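PDB 6B4E: nucleoporin GLE1 from Saccharomyces cerevisiae, which forms part of the nuclear pore complex and acts in mRNA export, with enzyme-activating and inositol hexakisphosphate-binding activities. Local coordinates for residues L189-E194 / S200-I205; W209-R214 / F228-S233; V240-A245 / S251-L256; E260-M265 / A274-L279. All blocks are in the same frame, centred on the assembly; numbering follows the deposited sequence.

Interaction 1. Residues L189-E194 / S200-I205; sequences LQLPQE and SHPFPI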
loop_
_atom_site.group_PDB
_atom_site.type_symbol
_atom_site.label_atom_id
_atom_site.label_comp_id
_atom_site.label_asym_id
_atom_site.label_seq_id
_atom_site.Cartn_x
_atom_site.Cartn_y
_atom_site.Cartn_z
ATOM N N LEU A 189 -7.001 8.309 -4.606
ATOM C CA LEU A 189 -8.283 8.314 -5.296
ATOM C C LEU A 189 -9.374 8.855 -4.390
ATOM O O LEU A 189 -9.358 8.642 -3.175
ATOM C CB LEU A 189 -8.670 6.903 -5.742
ATOM C CG LEU A 189 -7.842 6.246 -6.848
ATOM C CD1 LEU A 189 -8.206 4.772 -6.943
ATOM C CD2 LEU A 189 -8.069 6.920 -8.174
ATOM N N GLN A 190 -10.337 9.554 -4.993
ATOM C CA GLN A 190 -11.548 9.944 -4.286
ATOM C C GLN A 190 -12.575 8.831 -4.378
ATOM O O GLN A 190 -12.635 8.088 -5.360
ATOM C CB GLN A 190 -12.158 11.220 -4.859
ATOM C CG GLN A 190 -11.221 12.413 -4.877
ATOM C CD GLN A 190 -10.979 12.975 -3.496
ATOM O OE1 GLN A 190 -11.834 12.876 -2.616
ATOM N NE2 GLN A 190 -9.815 13.567 -3.296
ATOM N N LEU A 191 -13.408 8.743 -3.356
ATOM C CA LEU A 191 -14.501 7.805 -3.410
ATOM C C LEU A 191 -15.401 8.129 -4.599
ATOM O O LEU A 191 -15.595 9.296 -4.948
ATOM C CB LEU A 191 -15.318 7.852 -2.116
ATOM C CG LEU A 191 -14.665 7.302 -0.853
ATOM C CD1 LEU A 191 -15.577 7.544 0.344
ATOM C CD2 LEU A 191 -14.369 5.814 -1.030
ATOM N N PRO A 192 -15.979 7.116 -5.229
ATOM C CA PRO A 192 -17.039 7.364 -6.209
ATOM C C PRO A 192 -18.192 8.163 -5.615
ATOM O O PRO A 192 -18.416 8.188 -4.402
ATOM C CB PRO A 192 -17.497 5.953 -6.610
ATOM C CG PRO A 192 -16.408 5.045 -6.191
ATOM C CD PRO A 192 -15.714 5.677 -5.039
ATOM N N GLN A 193 -18.946 8.810 -6.508
ATOM C CA GLN A 193 -20.061 9.657 -6.103
ATOM C C GLN A 193 -21.095 8.912 -5.261
ATOM O O GLN A 193 -21.829 9.550 -4.499
ATOM C CB GLN A 193 -20.726 10.240 -7.347
ATOM C CG GLN A 193 -21.401 9.192 -8.228
ATOM C CD GLN A 193 -21.901 9.752 -9.549
ATOM O OE1 GLN A 193 -21.297 10.657 -10.124
ATOM N NE2 GLN A 193 -23.010 9.209 -10.038
ATOM N N GLU A 194 -21.163 7.584 -5.378
ATOM C CA GLU A 194 -22.187 6.808 -4.689
ATOM C C GLU A 194 -21.929 6.688 -3.195
ATOM O O GLU A 194 -22.858 6.369 -2.446
ATOM C CB GLU A 194 -22.275 5.399 -5.282
ATOM C CG GLU A 194 -22.919 5.319 -6.657
ATOM C CD GLU A 194 -22.066 5.933 -7.755
ATOM O OE1 GLU A 194 -22.649 6.435 -8.741
ATOM O OE2 GLU A 194 -20.813 5.910 -7.639
ATOM N N SER A 200 -16.765 7.651 4.876
ATOM C CA SER A 200 -15.390 8.107 4.954
ATOM C C SER A 200 -14.514 7.235 4.066
ATOM O O SER A 200 -14.711 6.022 3.973
ATOM C CB SER A 200 -14.886 8.052 6.394
ATOM O OG SER A 200 -15.652 8.888 7.238
ATOM N N HIS A 201 -13.544 7.856 3.410
ATOM C CA HIS A 201 -12.571 7.087 2.645
ATOM C C HIS A 201 -11.846 6.148 3.598
ATOM O O HIS A 201 -11.287 6.612 4.598
ATOM C CB HIS A 201 -11.601 8.050 1.968
ATOM C CG HIS A 201 -10.719 7.422 0.931
ATOM N ND1 HIS A 201 -9.934 6.318 1.177
ATOM C CD2 HIS A 201 -10.439 7.805 -0.339
ATOM C CE1 HIS A 201 -9.232 6.029 0.094
ATOM N NE2 HIS A 201 -9.525 6.913 -0.840
ATOM N N PRO A 202 -11.835 4.840 3.351
ATOM C CA PRO A 202 -11.260 3.924 4.350
ATOM C C PRO A 202 -9.739 3.948 4.436
ATOM O O PRO A 202 -9.190 3.473 5.439
ATOM C CB PRO A 202 -11.775 2.553 3.895
ATOM C CG PRO A 202 -11.972 2.700 2.432
ATOM C CD PRO A 202 -12.420 4.118 2.209
ATOM N N PHE A 203 -9.031 4.464 3.427
ATOM C CA PHE A 203 -7.565 4.493 3.417
ATOM C C PHE A 203 -7.105 5.789 2.772
ATOM O O PHE A 203 -6.553 5.795 1.664
ATOM C CB PHE A 203 -6.985 3.290 2.667
ATOM C CG PHE A 203 -7.381 1.975 3.264
ATOM C CD1 PHE A 203 -6.885 1.571 4.486
ATOM C CD2 PHE A 203 -8.266 1.164 2.603
ATOM C CE1 PHE A 203 -7.268 0.393 5.010
ATOM C CE2 PHE A 203 -8.641 -0.009 3.135
ATOM C CZ PHE A 203 -8.147 -0.393 4.327
ATOM N N PRO A 204 -7.274 6.900 3.465
ATOM C CA PRO A 204 -7.174 8.225 2.839
ATOM C C PRO A 204 -5.729 8.689 2.688
ATOM O O PRO A 204 -4.779 7.997 3.053
ATOM C CB PRO A 204 -7.969 9.104 3.814
ATOM C CG PRO A 204 -7.708 8.466 5.148
ATOM C CD PRO A 204 -7.754 6.983 4.861
ATOM N N ILE A 205 -5.579 9.891 2.119
ATOM C CA ILE A 205 -4.266 10.377 1.712
ATOM C C ILE A 205 -3.339 10.548 2.912
ATOM O O ILE A 205 -2.120 10.472 2.769
ATOM C CB ILE A 205 -4.427 11.677 0.887
ATOM C CG1 ILE A 205 -3.110 12.093 0.235
ATOM C CG2 ILE A 205 -4.957 12.847 1.727
ATOM C CD1 ILE A 205 -2.663 11.180 -0.840
#

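Interaction 2. Residues W209-R214 / F228-S233; sequences WHILAR and FVILGS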
loop_
_atom_site.group_PDB
_atom_site.type_symbol
_atom_site.label_atom_id
_atom_site.label_comp_id
_atom_site.label_asym_id
_atom_site.label_seq_id
_atom_site.Cartn_x
_atom_site.Cartn_y
_atom_site.Cartn_z
ATOM N N TRP A 209 1.044 10.197 3.798
ATOM C CA TRP A 209 1.909 10.989 4.661
ATOM C C TRP A 209 2.614 10.092 5.677
ATOM O O TRP A 209 3.833 10.191 5.850
ATOM C CB TRP A 209 1.120 12.105 5.369
ATOM C CG TRP A 209 2.020 12.979 6.196
ATOM C CD1 TRP A 209 2.492 12.706 7.446
ATOM C CD2 TRP A 209 2.559 14.264 5.842
ATOM N NE1 TRP A 209 3.299 13.713 7.883
ATOM C CE2 TRP A 209 3.366 14.684 6.920
ATOM C CE3 TRP A 209 2.451 15.084 4.722
ATOM C CZ2 TRP A 209 4.065 15.885 6.913
ATOM C CZ3 TRP A 209 3.144 16.288 4.718
ATOM C CH2 TRP A 209 3.939 16.677 5.807
ATOM N N HIS A 210 1.883 9.148 6.293
ATOM C CA HIS A 210 2.492 8.287 7.311
ATOM C C HIS A 210 3.673 7.513 6.747
ATOM O O HIS A 210 4.703 7.356 7.415
ATOM C CB HIS A 210 1.492 7.271 7.871
ATOM C CG HIS A 210 0.352 7.866 8.635
ATOM N ND1 HIS A 210 0.442 9.067 9.305
ATOM C CD2 HIS A 210 -0.904 7.408 8.848
ATOM C CE1 HIS A 210 -0.720 9.338 9.877
ATOM N NE2 HIS A 210 -1.551 8.340 9.626
ATOM N N ILE A 211 3.525 6.978 5.536
ATOM C CA ILE A 211 4.586 6.168 4.944
ATOM C C ILE A 211 5.857 6.980 4.796
ATOM O O ILE A 211 6.941 6.540 5.197
ATOM C CB ILE A 211 4.143 5.605 3.583
ATOM C CG1 ILE A 211 3.017 4.596 3.778
ATOM C CG2 ILE A 211 5.337 4.942 2.863
ATOM C CD1 ILE A 211 2.328 4.180 2.491
ATOM N N LEU A 212 5.748 8.164 4.179
ATOM C CA LEU A 212 6.932 8.968 3.914
ATOM C C LEU A 212 7.555 9.453 5.214
ATOM O O LEU A 212 8.780 9.419 5.368
ATOM C CB LEU A 212 6.570 10.149 3.003
ATOM C CG LEU A 212 6.633 9.861 1.488
ATOM C CD1 LEU A 212 5.669 8.758 1.073
ATOM C CD2 LEU A 212 6.375 11.124 0.672
ATOM N N ALA A 213 6.727 9.929 6.148
ATOM C CA ALA A 213 7.243 10.427 7.416
ATOM C C ALA A 213 7.953 9.331 8.191
ATOM O O ALA A 213 9.017 9.564 8.769
ATOM C CB ALA A 213 6.107 11.010 8.259
ATOM N N ARG A 214 7.351 8.145 8.256
ATOM C CA ARG A 214 7.905 7.079 9.084
ATOM C C ARG A 214 9.210 6.546 8.515
ATOM O O ARG A 214 10.126 6.199 9.272
ATOM C CB ARG A 214 6.881 5.956 9.225
ATOM C CG ARG A 214 5.717 6.393 10.114
ATOM C CD ARG A 214 4.542 5.448 10.053
ATOM N NE ARG A 214 3.459 5.995 10.858
ATOM C CZ ARG A 214 2.241 5.485 10.960
ATOM N NH1 ARG A 214 1.919 4.358 10.346
ATOM N NH2 ARG A 214 1.336 6.122 11.690
ATOM N N PHE A 228 13.702 2.760 -0.943
ATOM C CA PHE A 228 13.754 3.685 -2.058
ATOM C C PHE A 228 12.896 3.195 -3.208
ATOM O O PHE A 228 12.257 3.998 -3.896
ATOM C CB PHE A 228 15.199 3.890 -2.514
ATOM C CG PHE A 228 16.052 4.632 -1.511
ATOM C CD1 PHE A 228 15.963 6.004 -1.383
ATOM C CD2 PHE A 228 16.928 3.950 -0.690
ATOM C CE1 PHE A 228 16.736 6.680 -0.464
ATOM C CE2 PHE A 228 17.711 4.622 0.227
ATOM C CZ PHE A 228 17.613 5.996 0.334
ATOM N N VAL A 229 12.889 1.879 -3.437
ATOM C CA VAL A 229 12.037 1.310 -4.470
ATOM C C VAL A 229 10.573 1.645 -4.202
ATOM O O VAL A 229 9.864 2.110 -5.097
ATOM C CB VAL A 229 12.257 -0.211 -4.579
ATOM C CG1 VAL A 229 11.243 -0.828 -5.544
ATOM C CG2 VAL A 229 13.657 -0.496 -5.074
ATOM N N ILE A 230 10.081 1.370 -2.992
ATOM C CA ILE A 230 8.658 1.584 -2.765
ATOM C C ILE A 230 8.339 3.074 -2.791
ATOM O O ILE A 230 7.235 3.462 -3.192
ATOM C CB ILE A 230 8.175 0.912 -1.466
ATOM C CG1 ILE A 230 8.817 1.529 -0.229
ATOM C CG2 ILE A 230 8.427 -0.607 -1.530
ATOM C CD1 ILE A 230 7.997 2.674 0.370
ATOM N N LEU A 231 9.282 3.936 -2.383
ATOM C CA LEU A 231 9.039 5.376 -2.466
ATOM C C LEU A 231 8.946 5.836 -3.916
ATOM O O LEU A 231 8.167 6.738 -4.240
ATOM C CB LEU A 231 10.137 6.152 -1.725
ATOM C CG LEU A 231 10.097 6.112 -0.189
ATOM C CD1 LEU A 231 11.306 6.810 0.417
ATOM C CD2 LEU A 231 8.820 6.737 0.326
ATOM N N GLY A 232 9.735 5.239 -4.803
ATOM C CA GLY A 232 9.630 5.582 -6.214
ATOM C C GLY A 232 8.354 5.053 -6.838
ATOM O O GLY A 232 7.712 5.739 -7.637
ATOM N N SER A 233 7.962 3.819 -6.482
ATOM C CA SER A 233 6.671 3.319 -6.926
ATOM C C SER A 233 5.544 4.200 -6.408
ATOM O O SER A 233 4.577 4.484 -7.133
ATOM C CB SER A 233 6.472 1.886 -6.434
ATOM O OG SER A 233 7.452 1.054 -7.013
#

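Interaction 3. Residues V240-A245 / S251-L256; sequences VQFLQA and SKLLIL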
loop_
_atom_site.group_PDB
_atom_site.type_symbol
_atom_site.label_atom_id
_atom_site.label_comp_id
_atom_site.label_asym_id
_atom_site.label_seq_id
_atom_site.Cartn_x
_atom_site.Cartn_y
_atom_site.Cartn_z
ATOM N N VAL A 240 1.785 13.602 -7.587
ATOM C CA VAL A 240 0.990 14.741 -8.052
ATOM C C VAL A 240 -0.124 15.062 -7.061
ATOM O O VAL A 240 -0.361 16.224 -6.702
ATOM C CB VAL A 240 0.424 14.443 -9.452
ATOM C CG1 VAL A 240 -0.728 15.391 -9.789
ATOM C CG2 VAL A 240 1.553 14.527 -10.468
ATOM N N GLN A 241 -0.841 14.032 -6.623
ATOM C CA GLN A 241 -1.983 14.235 -5.749
ATOM C C GLN A 241 -1.560 14.544 -4.318
ATOM O O GLN A 241 -2.294 15.223 -3.591
ATOM C CB GLN A 241 -2.881 13.003 -5.782
ATOM C CG GLN A 241 -3.548 12.766 -7.110
ATOM C CD GLN A 241 -2.621 12.143 -8.143
ATOM O OE1 GLN A 241 -1.635 11.470 -7.811
ATOM N NE2 GLN A 241 -2.951 12.345 -9.413
ATOM N N PHE A 242 -0.403 14.036 -3.897
ATOM C CA PHE A 242 0.137 14.359 -2.577
ATOM C C PHE A 242 0.434 15.847 -2.472
ATOM O O PHE A 242 0.109 16.489 -1.471
ATOM C CB PHE A 242 1.404 13.531 -2.354
ATOM C CG PHE A 242 1.948 13.550 -0.939
ATOM C CD1 PHE A 242 1.254 12.949 0.101
ATOM C CD2 PHE A 242 3.192 14.098 -0.679
ATOM C CE1 PHE A 242 1.773 12.940 1.377
ATOM C CE2 PHE A 242 3.710 14.097 0.604
ATOM C CZ PHE A 242 3.002 13.507 1.628
ATOM N N LEU A 243 1.028 16.413 -3.521
ATOM C CA LEU A 243 1.247 17.855 -3.575
ATOM C C LEU A 243 -0.063 18.634 -3.563
ATOM O O LEU A 243 -0.143 19.713 -2.955
ATOM C CB LEU A 243 2.063 18.211 -4.823
ATOM C CG LEU A 243 3.524 17.800 -4.754
ATOM C CD1 LEU A 243 4.134 17.841 -6.140
ATOM C CD2 LEU A 243 4.278 18.723 -3.846
ATOM N N GLN A 244 -1.085 18.137 -4.265
ATOM C CA GLN A 244 -2.396 18.780 -4.221
ATOM C C GLN A 244 -2.933 18.821 -2.805
ATOM O O GLN A 244 -3.532 19.822 -2.377
ATOM C CB GLN A 244 -3.375 18.046 -5.136
ATOM C CG GLN A 244 -3.005 18.197 -6.597
ATOM C CD GLN A 244 -3.799 17.295 -7.536
ATOM O OE1 GLN A 244 -4.545 16.408 -7.121
ATOM N NE2 GLN A 244 -3.592 17.495 -8.821
ATOM N N ALA A 245 -2.722 17.739 -2.062
ATOM C CA ALA A 245 -3.324 17.611 -0.742
ATOM C C ALA A 245 -2.610 18.484 0.280
ATOM O O ALA A 245 -3.261 19.138 1.101
ATOM C CB ALA A 245 -3.294 16.151 -0.295
ATOM N N SER A 251 5.736 19.318 -0.256
ATOM C CA SER A 251 6.980 19.624 -0.963
ATOM C C SER A 251 8.189 19.433 -0.064
ATOM O O SER A 251 9.212 18.904 -0.499
ATOM C CB SER A 251 6.960 21.054 -1.499
ATOM O OG SER A 251 5.938 21.238 -2.469
ATOM N N LYS A 252 8.107 19.888 1.186
ATOM C CA LYS A 252 9.211 19.662 2.115
ATOM C C LYS A 252 9.490 18.173 2.277
ATOM O O LYS A 252 10.648 17.757 2.394
ATOM C CB LYS A 252 8.898 20.282 3.474
ATOM C CG LYS A 252 8.861 21.806 3.439
ATOM C CD LYS A 252 8.027 22.399 4.564
ATOM C CE LYS A 252 8.530 21.998 5.927
ATOM N NZ LYS A 252 7.719 22.643 7.019
ATOM N N LEU A 253 8.441 17.350 2.295
ATOM C CA LEU A 253 8.651 15.929 2.534
ATOM C C LEU A 253 9.189 15.243 1.284
ATOM O O LEU A 253 10.006 14.317 1.387
ATOM C CB LEU A 253 7.339 15.299 3.024
ATOM C CG LEU A 253 7.378 13.872 3.565
ATOM C CD1 LEU A 253 8.576 13.631 4.461
ATOM C CD2 LEU A 253 6.101 13.594 4.314
ATOM N N LEU A 254 8.769 15.690 0.095
ATOM C CA LEU A 254 9.347 15.151 -1.137
ATOM C C LEU A 254 10.819 15.509 -1.254
ATOM O O LEU A 254 11.633 14.687 -1.705
ATOM C CB LEU A 254 8.594 15.657 -2.367
ATOM C CG LEU A 254 7.134 15.215 -2.523
ATOM C CD1 LEU A 254 6.681 15.587 -3.939
ATOM C CD2 LEU A 254 6.949 13.744 -2.283
ATOM N N ILE A 255 11.183 16.736 -0.874
ATOM C CA ILE A 255 12.595 17.107 -0.849
ATOM C C ILE A 255 13.352 16.231 0.142
ATOM O O ILE A 255 14.492 15.827 -0.108
ATOM C CB ILE A 255 12.741 18.604 -0.523
ATOM C CG1 ILE A 255 12.141 19.436 -1.667
ATOM C CG2 ILE A 255 14.208 18.976 -0.258
ATOM C CD1 ILE A 255 11.956 20.881 -1.352
ATOM N N LEU A 256 12.744 15.938 1.289
ATOM C CA LEU A 256 13.438 15.150 2.296
ATOM C C LEU A 256 13.729 13.748 1.774
ATOM O O LEU A 256 14.850 13.252 1.924
ATOM C CB LEU A 256 12.631 15.102 3.590
ATOM C CG LEU A 256 13.384 14.519 4.790
ATOM C CD1 LEU A 256 14.569 15.411 5.216
ATOM C CD2 LEU A 256 12.443 14.353 5.930
#

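Interaction 4. Residues E260-M265 / A274-L279; sequences ELTSRM and ARLRIL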
loop_
_atom_site.group_PDB
_atom_site.type_symbol
_atom_site.label_atom_id
_atom_site.label_comp_id
_atom_site.label_asym_id
_atom_site.label_seq_id
_atom_site.Cartn_x
_atom_site.Cartn_y
_atom_site.Cartn_z
ATOM N N GLU A 260 17.524 14.499 0.607
ATOM C CA GLU A 260 18.257 14.224 1.840
ATOM C C GLU A 260 18.434 12.730 2.078
ATOM O O GLU A 260 19.540 12.270 2.369
ATOM C CB GLU A 260 17.547 14.884 3.027
ATOM C CG GLU A 260 18.295 14.783 4.350
ATOM C CD GLU A 260 19.661 15.477 4.326
ATOM O OE1 GLU A 260 20.468 15.236 5.250
ATOM O OE2 GLU A 260 19.930 16.262 3.387
ATOM N N LEU A 261 17.359 11.953 1.980
ATOM C CA LEU A 261 17.469 10.522 2.245
ATOM C C LEU A 261 18.390 9.841 1.234
ATOM O O LEU A 261 19.240 9.025 1.609
ATOM C CB LEU A 261 16.073 9.901 2.245
ATOM C CG LEU A 261 15.976 8.439 2.678
ATOM C CD1 LEU A 261 16.468 8.241 4.104
ATOM C CD2 LEU A 261 14.546 7.973 2.543
ATOM N N THR A 262 18.258 10.176 -0.050
ATOM C CA THR A 262 19.150 9.592 -1.052
ATOM C C THR A 262 20.597 10.028 -0.824
ATOM O O THR A 262 21.526 9.227 -0.992
ATOM C CB THR A 262 18.698 9.977 -2.464
ATOM O OG1 THR A 262 18.692 11.401 -2.592
ATOM C CG2 THR A 262 17.323 9.469 -2.755
ATOM N N SER A 263 20.812 11.301 -0.463
ATOM C CA SER A 263 22.173 11.784 -0.219
ATOM C C SER A 263 22.823 11.029 0.930
ATOM O O SER A 263 24.004 10.663 0.861
ATOM C CB SER A 263 22.172 13.287 0.091
ATOM O OG SER A 263 22.091 14.081 -1.075
ATOM N N ARG A 264 22.073 10.808 2.010
ATOM C CA ARG A 264 22.644 10.182 3.193
ATOM C C ARG A 264 23.038 8.734 2.948
ATOM O O ARG A 264 23.905 8.218 3.660
ATOM C CB ARG A 264 21.651 10.270 4.353
ATOM C CG ARG A 264 21.392 11.695 4.822
ATOM C CD ARG A 264 22.569 12.256 5.580
ATOM N NE ARG A 264 22.834 11.504 6.802
ATOM C CZ ARG A 264 22.251 11.743 7.972
ATOM N NH1 ARG A 264 22.566 11.005 9.025
ATOM N NH2 ARG A 264 21.357 12.713 8.092
ATOM N N MET A 265 22.416 8.069 1.967
ATOM C CA MET A 265 22.702 6.677 1.636
ATOM C C MET A 265 23.505 6.540 0.350
ATOM O O MET A 265 23.560 5.447 -0.216
ATOM C CB MET A 265 21.403 5.878 1.504
ATOM C CG MET A 265 20.417 6.018 2.664
ATOM S SD MET A 265 21.113 5.570 4.280
ATOM C CE MET A 265 21.449 3.851 4.033
ATOM N N ALA A 274 18.867 5.994 -6.782
ATOM C CA ALA A 274 19.163 6.707 -8.026
ATOM C C ALA A 274 17.884 7.074 -8.764
ATOM O O ALA A 274 17.755 8.195 -9.280
ATOM C CB ALA A 274 20.069 5.854 -8.913
ATOM N N ARG A 275 16.920 6.152 -8.811
ATOM C CA ARG A 275 15.670 6.445 -9.505
ATOM C C ARG A 275 14.850 7.492 -8.758
ATOM O O ARG A 275 14.211 8.350 -9.383
ATOM C CB ARG A 275 14.840 5.183 -9.704
ATOM C CG ARG A 275 13.760 5.428 -10.757
ATOM C CD ARG A 275 13.061 4.161 -11.153
ATOM N NE ARG A 275 11.899 3.919 -10.309
ATOM C CZ ARG A 275 10.728 4.521 -10.465
ATOM N NH1 ARG A 275 9.727 4.229 -9.654
ATOM N NH2 ARG A 275 10.560 5.423 -11.428
ATOM N N LEU A 276 14.836 7.434 -7.424
ATOM C CA LEU A 276 14.103 8.447 -6.666
ATOM C C LEU A 276 14.703 9.825 -6.902
ATOM O O LEU A 276 13.978 10.818 -7.019
ATOM C CB LEU A 276 14.110 8.112 -5.174
ATOM C CG LEU A 276 13.161 8.936 -4.297
ATOM C CD1 LEU A 276 11.716 8.756 -4.731
ATOM C CD2 LEU A 276 13.304 8.562 -2.819
ATOM N N ARG A 277 16.033 9.908 -6.992
ATOM C CA ARG A 277 16.646 11.202 -7.269
ATOM C C ARG A 277 16.262 11.700 -8.662
ATOM O O ARG A 277 16.068 12.900 -8.862
ATOM C CB ARG A 277 18.165 11.114 -7.118
ATOM C CG ARG A 277 18.884 12.390 -7.547
ATOM C CD ARG A 277 20.330 12.424 -7.091
ATOM N NE ARG A 277 20.453 12.476 -5.639
ATOM C CZ ARG A 277 20.385 13.588 -4.912
ATOM N NH1 ARG A 277 20.517 13.523 -3.589
ATOM N NH2 ARG A 277 20.182 14.765 -5.494
ATOM N N ILE A 278 16.148 10.792 -9.639
ATOM C CA ILE A 278 15.705 11.191 -10.979
ATOM C C ILE A 278 14.284 11.754 -10.934
ATOM O O ILE A 278 13.969 12.734 -11.635
ATOM C CB ILE A 278 15.810 9.991 -11.942
ATOM C CG1 ILE A 278 17.294 9.656 -12.193
ATOM C CG2 ILE A 278 15.052 10.255 -13.232
ATOM C CD1 ILE A 278 18.083 10.737 -12.888
ATOM N N LEU A 279 13.406 11.139 -10.125
ATOM C CA LEU A 279 12.042 11.647 -9.967
ATOM C C LEU A 279 12.046 13.021 -9.310
ATOM O O LEU A 279 11.306 13.931 -9.734
ATOM C CB LEU A 279 11.200 10.673 -9.146
ATOM C CG LEU A 279 10.905 9.329 -9.816
ATOM C CD1 LEU A 279 10.274 8.344 -8.894
ATOM C CD2 LEU A 279 9.996 9.493 -11.046
#

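Interaction 1. Residues L189-E194 / S200-I205
H201 and L191 carry this contact between two loop segments that lie between helix 169-188 and helix 206-216. The closest-packed part is the isobutyl group of L191 set against the backbone of H201: CD1 of L191 lies 3.7 Å from the N of H201, while CD2 of L191 reaches CD of P202 at 4.1 Å. Beside this apolar patch the imidazole points its edge at the first segment. With CG anti to the backbone N (chi1 -168°), the ring swings toward L189, and NE2 of H201 donates to L189 O at 2.9 Å. The carbonyl oxygen sits near the ring plane, but the N-H...O angle of 124° marks the bond as weak; the same NE2 makes a second weak bond to I186 O. H201 ND1 accepts a hydrogen bond from F203 N at 3.1 Å, with the donor only 6° out of the ring plane. On one ring face lies CA of P204, offset toward the rim.

The contact loosens away from H201. S200 is exposed and its CB points away from the first segment, and beyond L191 the chain runs off through P192 to the exposed Q193 and E194.

Because ND1 acts as an acceptor and NE2 as a donor, the imidazole is probably neutral with its proton on NE2, its rotation probably set mainly by the F203 amide, with the weak NE2 bonds helping.

Interaction 2. Residues W209-R214 / F228-S233
L212 and L231 meet through their branched ends, and the two leucines approach at a slant. CD2 of L231 is the touching atom on its side: it lies 3.8 Å from CD1 of L212 and 4.0 Å from CG of L212, so one methyl rests against the fork of its partner. CG of L231 stands opposite its own carbonyl carbon (chi1 -74°), which carries that methyl out into the gap between the helices although its CB does not point straight across. These residues also mark the nearest backbone approach, with 7.6 Å between the CA of L212 and the CA of L231.

The second pair differs in that both side chains start toward the opposite helix. I211 offers its CG2 branch and I230 the end of its longer branch, and the gap between I211 CG2 and I230 CD1 is 4.3 Å. With just 103 Å² buried between the segments, neither pair interlocks deeply. The layer is completed by other helices: F183, M176 and L180 of helix 169-188 lie against the isoleucines, and L276 of helix 271-284 against L231.

Another face of helix 206-216 meets the chain of another protein through both apolar and polar groups. There CB of H210 lies over the centre of the R214 guanidinium, 3.6 Å above its plane, and NE of R214 is paired with an acidic side chain of that other protein. On the inner side, the two aliphatic pairs are helix-on-helix apolar packing within the all-helical C-terminal region of GLE1, consistent with a helical-repeat-like fold.

Interaction 3. Residues V240-A245 / S251-L256
Two different first torsions let F242 and L243 reach L253, L254 and S251 together. In F242 the ring carbon CG stands anti to the backbone N (chi1 -169°), whereas in L243 CG is anti to the carbonyl carbon (chi1 -72°). The neighbouring side chains thereby reach different methyls of L254. CD2 of F242 touches CD2 of L254 at 4.1 Å, the two side chains running past each other in opposite directions. On the other branch, CD1 of L254 lies 3.9 Å from CG of L243.

The far end of the phenyl ring meets L253 differently: CD2 of L253 sits near the ring plane, 4.1 Å from CZ of F242, so an edge rather than a face is touched and the side chains cross at about a right angle. At the other end CD2 of L243 comes within 3.3 Å of OG of S251, a close apolar-to-polar approach; that hydroxyl is hydrogen-bonded to G247 O. An alanine at position L243 keeps no CG or methyl branches, which would probably leave CD1 of L254 and the S251 hydroxyl facing a gap.

The segment axes approach to 10.3 Å at 139°, so the chain doubles back within the helical span 225-264. The resulting hairpin is packed on one side by W283 of helix 271-284, which touches L243, S251 and L254, while L212 of helix 206-216 lies against F242 and L253. W234, from earlier in 225-264, meets the F242 ring edge to face and also contacts L254.

Interaction 4. Residues E260-M265 / A274-L279
The final part of helical span 225-264 and helix 271-284 form an antiparallel helical hairpin, and T262 and S263 meet R277 and L276 near the end of its first arm. The local axes pass 9.6 Å apart with 146° between their directions, and the CA atoms of T262 and R277 are 6.9 Å apart.

R277 leaves its helix in an extended form and then bends at chi3 (-65°), which brings the NH1 end of the guanidinium to the two hydroxyls. NH1 of R277 lies 3.0 Å from OG1 of T262 and equally 3.0 Å from OG of S263. The approaches differ: S263 OG lies at the guanidinium edge, near its plane, whereas T262 OG1 comes in obliquely. Both hydroxyls have firmer partners one turn back, T262 OG1 bonding to G258 O and S263 OG to the carboxylate oxygen OE1 of E259. The other carboxylate oxygen, OE2, forms a salt bridge with R277 NH2, so E259 ties the arm of 225-264 to that of 271-284 while also positioning the S263 hydroxyl.

Within the hairpin this polar cluster lies on the more open flank, and an apolar contact lies on the buried one. There the methyl CG2 of T262 faces CD2 of L276 at 4.1 Å; F228, from the start of helix 225-264, touches both residues. A leucine in place of R277 lacks the guanidinium, and E259 would probably lose the positive mate that links it across the hairpin.

Overall arrangement
Along the chain the four contacts come in series. Interaction 1, in the loops before helix 206-216, leads into interaction 2, centres 20 Å apart; it reaches interaction 3 through I205 packing on A245. Interactions 2, 3 and 4 all use the span 225-264 and cluster with centres 11 to 15 Å apart. W209 and L212 join interaction 2 to interaction 3, F228 joins it to 4, and a probable hydrogen bond from L261 N to L256 O links 3 and 4. Interactions 1 and 4 lie 31 Å apart between centres. The bent span 225-264 therefore organises this end of the all-helical C-terminal region, and residues of 206-216, 251-256 and 260-265 also contact another protein's chain.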